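PDB 2YY7: L-threonine dehydrogenase from Flavobacterium frigidimaris, which probably catalyses the NAD-dependent oxidation of L-threonine at its 3-hydroxyl group and holds the dinucleotide in a fold of the short-chain dehydrogenase-reductase superfamily. Local coordinates for residues G172-S177 / M245-T250; V189-K194 / F263-E268; K257-E262 / S302-M307. One frame throughout, in Å; residues are numbered along the deposited sequence.

Contact 1 (G172-S177 / M245-T250); sequences GLISWS and MSFTPT. With NAD (nicotinamide-adenine-dinucleotide), chain E.
The backbone amide of Leu173 donates a hydrogen bond to the nicotinamide carboxamide of NAD, its N lying 2.9 Å from O7N with a fairly straight N-H...O angle of 155°. The side chain reinforces the same grip: CB of Leu173 lies 3.4 Å from O7N, and chi1 of -59°, with CG beside the backbone N, brings CG to 3.7 Å from C7N of NAD, so that one residue meets the carboxamide through a polar and an apolar surface at once. A glycine in place of Leu173 would keep the N-H but remove this aliphatic wall, and the carboxamide would probably be freer to turn about its bond to the ring. The next residue serves the protein interior. Ile174 sends CD1 to the rim of the Phe247 ring, in the ring plane, 3.8 Å from CZ. Met245, bent at its last torsion (chi3 -84°), brings CE to 4.2 Å from Ile174 CD1, and this methyl too lies at the ring's edge. The two strands are not sheet neighbours: strand 211-215 runs between them, hydrogen-bonded through Met214 to Ile174 and through Met213 to Met245. Met303 and Met307 of helix 300-311 also touch Ile174. Such a strand end, with cofactor on one side and hydrophobic core on the other, belongs to the Rossmann-type NAD site of the epimerase/dehydratase family.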
# COMPACT_ATOMS: atom_id res chain seq x y z
N GLY A 172 -20.40 0.07 0.37
CA GLY A 172 -21.09 -0.24 -0.88
C GLY A 172 -22.18 0.79 -1.12
O GLY A 172 -23.02 1.01 -0.24
N LEU A 173 -22.19 1.43 -2.29
CA LEU A 173 -23.19 2.46 -2.60
C LEU A 173 -24.37 1.99 -3.45
O LEU A 173 -24.21 1.19 -4.38
CB LEU A 173 -22.53 3.66 -3.27
CG LEU A 173 -21.41 4.38 -2.51
CD1 LEU A 173 -21.10 5.70 -3.21
CD2 LEU A 173 -21.83 4.65 -1.07
N ILE A 174 -25.55 2.53 -3.15
CA ILE A 174 -26.78 2.17 -3.84
C ILE A 174 -27.45 3.38 -4.49
O ILE A 174 -27.67 4.40 -3.83
CB ILE A 174 -27.75 1.50 -2.83
CG1 ILE A 174 -27.06 0.28 -2.21
CG2 ILE A 174 -29.05 1.11 -3.52
CD1 ILE A 174 -27.59 -0.12 -0.84
N SER A 175 -27.77 3.27 -5.77
CA SER A 175 -28.41 4.38 -6.48
C SER A 175 -29.39 3.91 -7.55
O SER A 175 -29.39 2.75 -7.94
CB SER A 175 -27.36 5.27 -7.13
OG SER A 175 -26.71 4.58 -8.18
N TRP A 176 -30.20 4.85 -8.03
CA TRP A 176 -31.22 4.60 -9.04
C TRP A 176 -31.00 5.32 -10.36
O TRP A 176 -31.60 4.96 -11.37
CB TRP A 176 -32.59 5.02 -8.49
CG TRP A 176 -32.59 6.45 -8.01
CD1 TRP A 176 -32.38 6.88 -6.72
CD2 TRP A 176 -32.73 7.63 -8.81
NE1 TRP A 176 -32.38 8.26 -6.68
CE2 TRP A 176 -32.59 8.74 -7.95
CE3 TRP A 176 -32.96 7.86 -10.17
CZ2 TRP A 176 -32.66 10.06 -8.41
CZ3 TRP A 176 -33.03 9.17 -10.63
CH2 TRP A 176 -32.89 10.26 -9.75
N SER A 177 -30.14 6.34 -10.38
CA SER A 177 -29.91 7.11 -11.60
C SER A 177 -28.94 6.55 -12.64
O SER A 177 -29.10 6.81 -13.83
CB SER A 177 -29.48 8.54 -11.25
OG SER A 177 -28.23 8.54 -10.59
N MET A 245 -25.32 2.12 6.81
CA MET A 245 -26.03 0.85 7.02
C MET A 245 -25.13 -0.38 6.92
O MET A 245 -24.01 -0.31 6.43
CB MET A 245 -27.13 0.66 5.98
CG MET A 245 -27.95 1.88 5.64
SD MET A 245 -29.07 1.47 4.29
CE MET A 245 -28.00 1.72 2.86
N SER A 246 -25.69 -1.50 7.35
CA SER A 246 -25.05 -2.81 7.28
C SER A 246 -26.22 -3.77 7.24
O SER A 246 -27.10 -3.73 8.10
CB SER A 246 -24.18 -3.09 8.52
OG SER A 246 -22.87 -2.55 8.36
N PHE A 247 -26.25 -4.61 6.21
CA PHE A 247 -27.31 -5.58 6.04
C PHE A 247 -26.88 -6.74 5.15
O PHE A 247 -25.87 -6.66 4.46
CB PHE A 247 -28.58 -4.90 5.48
CG PHE A 247 -28.38 -4.24 4.12
CD1 PHE A 247 -28.28 -5.01 2.96
CD2 PHE A 247 -28.33 -2.86 4.01
CE1 PHE A 247 -28.14 -4.40 1.70
CE2 PHE A 247 -28.19 -2.23 2.75
CZ PHE A 247 -28.10 -3.01 1.60
N THR A 248 -27.65 -7.82 5.19
CA THR A 248 -27.38 -9.01 4.39
C THR A 248 -28.35 -9.03 3.22
O THR A 248 -29.32 -8.26 3.20
CB THR A 248 -27.63 -10.29 5.20
OG1 THR A 248 -29.00 -10.31 5.63
CG2 THR A 248 -26.72 -10.36 6.43
N PRO A 249 -28.11 -9.89 2.23
CA PRO A 249 -29.03 -9.95 1.09
C PRO A 249 -30.42 -10.35 1.58
O PRO A 249 -31.43 -9.83 1.10
CB PRO A 249 -28.39 -11.02 0.20
CG PRO A 249 -26.92 -10.79 0.44
CD PRO A 249 -26.86 -10.63 1.94
N THR A 250 -30.47 -11.27 2.55
CA THR A 250 -31.75 -11.72 3.10
C THR A 250 -32.53 -10.53 3.63
O THR A 250 -33.74 -10.41 3.39
CB THR A 250 -31.56 -12.74 4.26
OG1 THR A 250 -30.87 -13.90 3.77
CG2 THR A 250 -32.91 -13.16 4.83
PA NAD E . -18.08 4.06 -12.04
O1A NAD E . -19.56 3.99 -12.05
O2A NAD E . -17.37 2.87 -12.59
O5B NAD E . -17.57 5.42 -12.68
C5B NAD E . -16.25 5.57 -13.12
C4B NAD E . -16.21 6.62 -14.21
O4B NAD E . -14.84 6.89 -14.50
C3B NAD E . -16.90 6.13 -15.51
O3B NAD E . -17.88 7.07 -15.97
C2B NAD E . -15.71 5.92 -16.46
O2B NAD E . -16.06 6.16 -17.82
C1B NAD E . -14.69 6.93 -15.91
N9A NAD E . -13.32 6.64 -16.35
C8A NAD E . -12.71 5.39 -16.41
N7A NAD E . -11.47 5.55 -16.89
C5A NAD E . -11.29 6.87 -17.10
C6A NAD E . -10.21 7.57 -17.62
N6A NAD E . -9.15 6.94 -18.06
N1A NAD E . -10.31 8.93 -17.76
C2A NAD E . -11.46 9.61 -17.40
N3A NAD E . -12.56 8.93 -16.91
C4A NAD E . -12.45 7.56 -16.78
O3 NAD E . -17.57 4.17 -10.52
PN NAD E . -18.27 4.89 -9.25
O1N NAD E . -18.85 6.23 -9.60
O2N NAD E . -19.06 3.83 -8.57
O5D NAD E . -16.98 5.16 -8.30
C5D NAD E . -16.28 6.41 -8.35
C4D NAD E . -15.16 6.39 -7.27
O4D NAD E . -15.71 6.04 -6.01
C3D NAD E . -14.08 5.34 -7.53
O3D NAD E . -12.83 5.85 -7.06
C2D NAD E . -14.47 4.19 -6.64
O2D NAD E . -13.33 3.39 -6.41
C1D NAD E . -15.03 4.92 -5.41
N1N NAD E . -15.93 4.02 -4.66
C2N NAD E . -17.15 3.65 -5.19
C3N NAD E . -17.98 2.80 -4.48
C7N NAD E . -19.36 2.48 -4.98
O7N NAD E . -20.07 1.57 -4.22
N7N NAD E . -19.85 3.00 -6.12
C4N NAD E . -17.58 2.30 -3.22
C5N NAD E . -16.36 2.71 -2.68
C6N NAD E . -15.53 3.54 -3.40

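Contact 2 (V189-K194 / F263-E268)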
# COMPACT_ATOMS: atom_id res chain seq x y z
N VAL A 189 -28.04 -3.02 -5.81
CA VAL A 189 -28.66 -2.14 -6.79
C VAL A 189 -29.44 -3.04 -7.74
O VAL A 189 -30.63 -2.83 -7.97
CB VAL A 189 -27.60 -1.34 -7.58
CG1 VAL A 189 -28.26 -0.54 -8.70
CG2 VAL A 189 -26.85 -0.41 -6.63
N ASP A 190 -28.77 -4.05 -8.27
CA ASP A 190 -29.39 -4.99 -9.21
C ASP A 190 -30.69 -5.59 -8.67
O ASP A 190 -31.68 -5.71 -9.40
CB ASP A 190 -28.41 -6.12 -9.53
CG ASP A 190 -27.24 -5.66 -10.37
OD1 ASP A 190 -26.29 -6.45 -10.54
OD2 ASP A 190 -27.26 -4.50 -10.85
N ILE A 191 -30.68 -5.96 -7.39
CA ILE A 191 -31.85 -6.57 -6.76
C ILE A 191 -33.10 -5.71 -6.94
O ILE A 191 -34.20 -6.24 -7.04
CB ILE A 191 -31.58 -6.79 -5.25
CG1 ILE A 191 -32.69 -7.66 -4.64
CG2 ILE A 191 -31.49 -5.46 -4.53
CD1 ILE A 191 -32.42 -8.07 -3.20
N PHE A 192 -32.92 -4.40 -6.98
CA PHE A 192 -34.06 -3.50 -7.17
C PHE A 192 -34.57 -3.56 -8.61
O PHE A 192 -35.77 -3.65 -8.85
CB PHE A 192 -33.68 -2.06 -6.80
CG PHE A 192 -33.71 -1.79 -5.31
CD1 PHE A 192 -34.92 -1.57 -4.65
CD2 PHE A 192 -32.53 -1.77 -4.56
CE1 PHE A 192 -34.95 -1.33 -3.27
CE2 PHE A 192 -32.56 -1.53 -3.18
CZ PHE A 192 -33.77 -1.31 -2.54
N TYR A 193 -33.66 -3.53 -9.58
CA TYR A 193 -34.08 -3.58 -10.98
C TYR A 193 -34.76 -4.90 -11.34
O TYR A 193 -35.76 -4.91 -12.07
CB TYR A 193 -32.88 -3.34 -11.91
CG TYR A 193 -32.43 -1.90 -11.93
CD1 TYR A 193 -31.54 -1.40 -10.98
CD2 TYR A 193 -32.94 -1.01 -12.88
CE1 TYR A 193 -31.17 -0.05 -10.97
CE2 TYR A 193 -32.58 0.34 -12.88
CZ TYR A 193 -31.69 0.81 -11.92
OH TYR A 193 -31.35 2.14 -11.90
N LYS A 194 -34.23 -6.01 -10.83
CA LYS A 194 -34.79 -7.33 -11.12
C LYS A 194 -36.08 -7.58 -10.34
O LYS A 194 -36.98 -8.27 -10.83
CB LYS A 194 -33.78 -8.43 -10.80
CG LYS A 194 -32.48 -8.34 -11.59
CD LYS A 194 -32.71 -8.42 -13.08
CE LYS A 194 -31.39 -8.33 -13.82
NZ LYS A 194 -31.58 -8.22 -15.29
N PHE A 263 -42.12 -10.96 -4.71
CA PHE A 263 -40.69 -11.03 -5.00
C PHE A 263 -40.02 -12.25 -4.39
O PHE A 263 -40.21 -12.54 -3.21
CB PHE A 263 -39.98 -9.77 -4.49
CG PHE A 263 -38.49 -9.81 -4.65
CD1 PHE A 263 -37.91 -9.93 -5.92
CD2 PHE A 263 -37.65 -9.71 -3.55
CE1 PHE A 263 -36.53 -9.96 -6.08
CE2 PHE A 263 -36.26 -9.73 -3.69
CZ PHE A 263 -35.70 -9.85 -4.96
N THR A 264 -39.22 -12.94 -5.18
CA THR A 264 -38.49 -14.12 -4.71
C THR A 264 -37.01 -13.96 -5.03
O THR A 264 -36.65 -13.30 -6.00
CB THR A 264 -39.02 -15.41 -5.36
OG1 THR A 264 -38.88 -15.32 -6.78
CG2 THR A 264 -40.48 -15.63 -4.99
N ILE A 265 -36.16 -14.59 -4.23
CA ILE A 265 -34.73 -14.49 -4.44
C ILE A 265 -34.00 -15.81 -4.21
O ILE A 265 -34.29 -16.54 -3.26
CB ILE A 265 -34.12 -13.42 -3.50
CG1 ILE A 265 -32.62 -13.25 -3.78
CG2 ILE A 265 -34.34 -13.81 -2.04
CD1 ILE A 265 -31.99 -12.10 -3.00
N THR A 266 -33.07 -16.12 -5.11
CA THR A 266 -32.26 -17.33 -5.00
C THR A 266 -30.81 -16.84 -4.94
O THR A 266 -30.51 -15.73 -5.37
CB THR A 266 -32.47 -18.26 -6.22
OG1 THR A 266 -32.20 -17.55 -7.43
CG2 THR A 266 -33.90 -18.78 -6.24
N TYR A 267 -29.93 -17.67 -4.41
CA TYR A 267 -28.53 -17.29 -4.24
C TYR A 267 -27.52 -18.15 -5.01
O TYR A 267 -27.42 -19.36 -4.78
CB TYR A 267 -28.21 -17.30 -2.74
CG TYR A 267 -29.10 -16.36 -1.94
CD1 TYR A 267 -28.82 -15.00 -1.86
CD2 TYR A 267 -30.26 -16.83 -1.32
CE1 TYR A 267 -29.66 -14.12 -1.18
CE2 TYR A 267 -31.12 -15.96 -0.64
CZ TYR A 267 -30.81 -14.60 -0.58
OH TYR A 267 -31.64 -13.72 0.07
N GLU A 268 -26.78 -17.52 -5.91
CA GLU A 268 -25.77 -18.22 -6.71
C GLU A 268 -24.45 -17.45 -6.67
O GLU A 268 -24.07 -16.80 -7.65
CB GLU A 268 -26.26 -18.37 -8.15
CG GLU A 268 -27.61 -19.07 -8.26
CD GLU A 268 -28.05 -19.30 -9.69
OE1 GLU A 268 -29.20 -19.76 -9.89
OE2 GLU A 268 -27.25 -19.04 -10.62
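The far end of the Phe263 ring meets Ile191, CZ lying 3.7 Å from Ile191 CG1; the approach is oblique to the ring, and the two side chains cross at about a right angle. The setting is a helix laid against a small parallel sheet: helix 187-197 leads into strand 200-203, whose partner is strand 264-267. Thr264 and Thr266 both form backbone hydrogen bonds with Tyr201, while Phe263, just ahead of the strand, and Ile265 within it direct their CB atoms at the helix. No polar bond joins the two segments, so the fit rests on shape and on 134 Å² of mutual burial. With CG1 anti to the backbone N (chi1 -169°) and chi2 at 173°, the Ile191 branch runs outward from the helix and ends between Phe263 and Ile265. Tyr201 and Ile256 of helix 249-257 add to the packing around Ile191. From the next position, Phe192 packs on Ile252 of the same helix 249-257 and on helix 300-311. At the end of the Ile191 branch, CD1 stands 4.1 Å from Ile265 CD1, methyl to methyl.

Contact 3 (K257-E262 / S302-M307)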
# COMPACT_ATOMS: atom_id res chain seq x y z
N LYS A 257 -39.67 -7.11 -0.15
CA LYS A 257 -40.89 -7.91 -0.13
C LYS A 257 -42.08 -7.18 0.47
O LYS A 257 -43.23 -7.54 0.21
CB LYS A 257 -40.66 -9.23 0.62
CG LYS A 257 -39.82 -10.23 -0.15
CD LYS A 257 -39.62 -11.52 0.63
CE LYS A 257 -38.83 -12.52 -0.20
NZ LYS A 257 -38.46 -13.74 0.58
N LYS A 258 -41.81 -6.17 1.29
CA LYS A 258 -42.87 -5.38 1.91
C LYS A 258 -43.53 -4.51 0.84
O LYS A 258 -44.69 -4.11 0.98
CB LYS A 258 -42.31 -4.49 3.02
CG LYS A 258 -41.72 -5.25 4.19
CD LYS A 258 -41.21 -4.29 5.26
CE LYS A 258 -40.51 -5.05 6.37
NZ LYS A 258 -40.02 -4.13 7.44
N HIS A 259 -42.79 -4.23 -0.23
CA HIS A 259 -43.30 -3.41 -1.33
C HIS A 259 -43.73 -4.29 -2.51
O HIS A 259 -44.64 -3.92 -3.26
CB HIS A 259 -42.23 -2.42 -1.81
CG HIS A 259 -41.83 -1.42 -0.77
ND1 HIS A 259 -40.97 -1.71 0.26
CD2 HIS A 259 -42.19 -0.12 -0.61
CE1 HIS A 259 -40.80 -0.64 1.01
NE2 HIS A 259 -41.54 0.34 0.51
N ILE A 260 -43.07 -5.43 -2.67
CA ILE A 260 -43.37 -6.37 -3.74
C ILE A 260 -43.48 -7.75 -3.08
O ILE A 260 -42.51 -8.50 -3.03
CB ILE A 260 -42.25 -6.39 -4.80
CG1 ILE A 260 -41.93 -4.95 -5.25
CG2 ILE A 260 -42.68 -7.21 -6.01
CD1 ILE A 260 -40.73 -4.83 -6.16
N PRO A 261 -44.66 -8.07 -2.54
CA PRO A 261 -44.95 -9.34 -1.85
C PRO A 261 -44.62 -10.63 -2.60
O PRO A 261 -44.30 -11.64 -1.98
CB PRO A 261 -46.44 -9.23 -1.54
CG PRO A 261 -46.66 -7.75 -1.40
CD PRO A 261 -45.87 -7.22 -2.57
N GLU A 262 -44.69 -10.59 -3.92
CA GLU A 262 -44.42 -11.77 -4.73
C GLU A 262 -42.94 -11.93 -5.08
O GLU A 262 -42.56 -12.93 -5.69
CB GLU A 262 -45.25 -11.73 -6.02
CG GLU A 262 -44.92 -10.56 -6.95
CD GLU A 262 -45.66 -9.27 -6.61
OE1 GLU A 262 -45.74 -8.91 -5.42
OE2 GLU A 262 -46.15 -8.61 -7.55
N SER A 302 -35.90 3.37 4.70
CA SER A 302 -36.09 4.60 3.93
C SER A 302 -35.41 4.55 2.56
O SER A 302 -35.89 5.16 1.61
CB SER A 302 -35.60 5.82 4.73
OG SER A 302 -34.26 5.66 5.16
N MET A 303 -34.30 3.82 2.46
CA MET A 303 -33.63 3.72 1.18
C MET A 303 -34.44 2.84 0.23
O MET A 303 -34.58 3.17 -0.95
CB MET A 303 -32.24 3.12 1.33
CG MET A 303 -31.63 2.74 -0.01
SD MET A 303 -30.05 1.95 0.13
CE MET A 303 -30.56 0.27 0.62
N THR A 304 -34.95 1.73 0.74
CA THR A 304 -35.74 0.82 -0.08
C THR A 304 -36.96 1.54 -0.64
O THR A 304 -37.29 1.40 -1.82
CB THR A 304 -36.21 -0.41 0.73
OG1 THR A 304 -35.06 -1.17 1.15
CG2 THR A 304 -37.11 -1.30 -0.12
N LYS A 305 -37.62 2.32 0.20
CA LYS A 305 -38.80 3.07 -0.22
C LYS A 305 -38.43 4.03 -1.35
O LYS A 305 -39.08 4.05 -2.40
CB LYS A 305 -39.38 3.86 0.96
CG LYS A 305 -40.58 4.71 0.59
CD LYS A 305 -41.04 5.55 1.79
CE LYS A 305 -42.27 6.37 1.44
NZ LYS A 305 -42.64 7.30 2.54
N ASP A 306 -37.39 4.82 -1.12
CA ASP A 306 -36.92 5.81 -2.09
C ASP A 306 -36.48 5.18 -3.41
O ASP A 306 -36.72 5.75 -4.48
CB ASP A 306 -35.79 6.64 -1.49
CG ASP A 306 -35.55 7.94 -2.23
OD1 ASP A 306 -34.75 7.96 -3.18
OD2 ASP A 306 -36.19 8.95 -1.87
N MET A 307 -35.85 4.01 -3.35
CA MET A 307 -35.42 3.33 -4.57
C MET A 307 -36.62 2.90 -5.39
O MET A 307 -36.70 3.16 -6.59
CB MET A 307 -34.57 2.09 -4.23
CG MET A 307 -33.10 2.39 -3.90
SD MET A 307 -32.16 3.01 -5.32
CE MET A 307 -31.74 1.46 -6.15
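His259 brings the ND1, CE1 and NE2 end of its imidazole up to helix 300-311, overlapping the methyl of Thr304 and, farther round the ring on the same side of its plane, the backbone CA of Lys305. The Thr304 methyl sits by the ND1-CE1 bond, with CG2 3.9 Å from ND1 of His259, and comes to the ring obliquely. At the next ring nitrogen, NE2 of His259 lies 3.9 Å from Lys305 CA and 4.2 Å from Lys305 CB. Lys305 therefore takes part through the root of its side chain; beyond CG the chain is fully extended and leads away, leaving the ammonium group outside the contact. The histidine reaches this position with CG anti to its own carbonyl carbon (chi1 -63°). A weak hydrogen bond from ND1 to the backbone O of Glu255 lends the ring some further restraint.

In fold terms, the loop between helix 249-257 and strand 264-267 is resting on the last helix of the chain, away from the cofactor site. It is the histidine side chain that spans the gap, since the nearest CA atoms, of His259 and Lys305, are 8.0 Å apart. On the helix, Thr304 divides its two branches between separate tasks. OG1 bonds the carbonyl O of Leu300, one turn earlier, while CG2, anti to the backbone N, is turned outward to the imidazole. Thr304 also touches Ile256 and Phe192, which places it where the histidine contact passes into the buried interior. His259 and Lys305, by contrast, remain exposed at the solvent-facing margin.

Followed from the N terminus, the chain opens contact 1 at the end of strand 164-174 and contact 2 soon after, in helix 187-197. Contact 1 closes at strand 245-247 and the start of helix 249-257, which then leads to contact 3, so these two lie in series. Contact 2 closes later, at strand 264-267, and thus crosses both: it opens inside the loop of contact 1 and closes inside that of contact 3, which ends on helix 300-311. The interlocking is also spatial. Tyr267 of contact 2 lies beside Pro249 and Thr250 of contact 1, and helix 300-311 packs on both contacts, joining the cofactor-binding sheet to the C-terminal part.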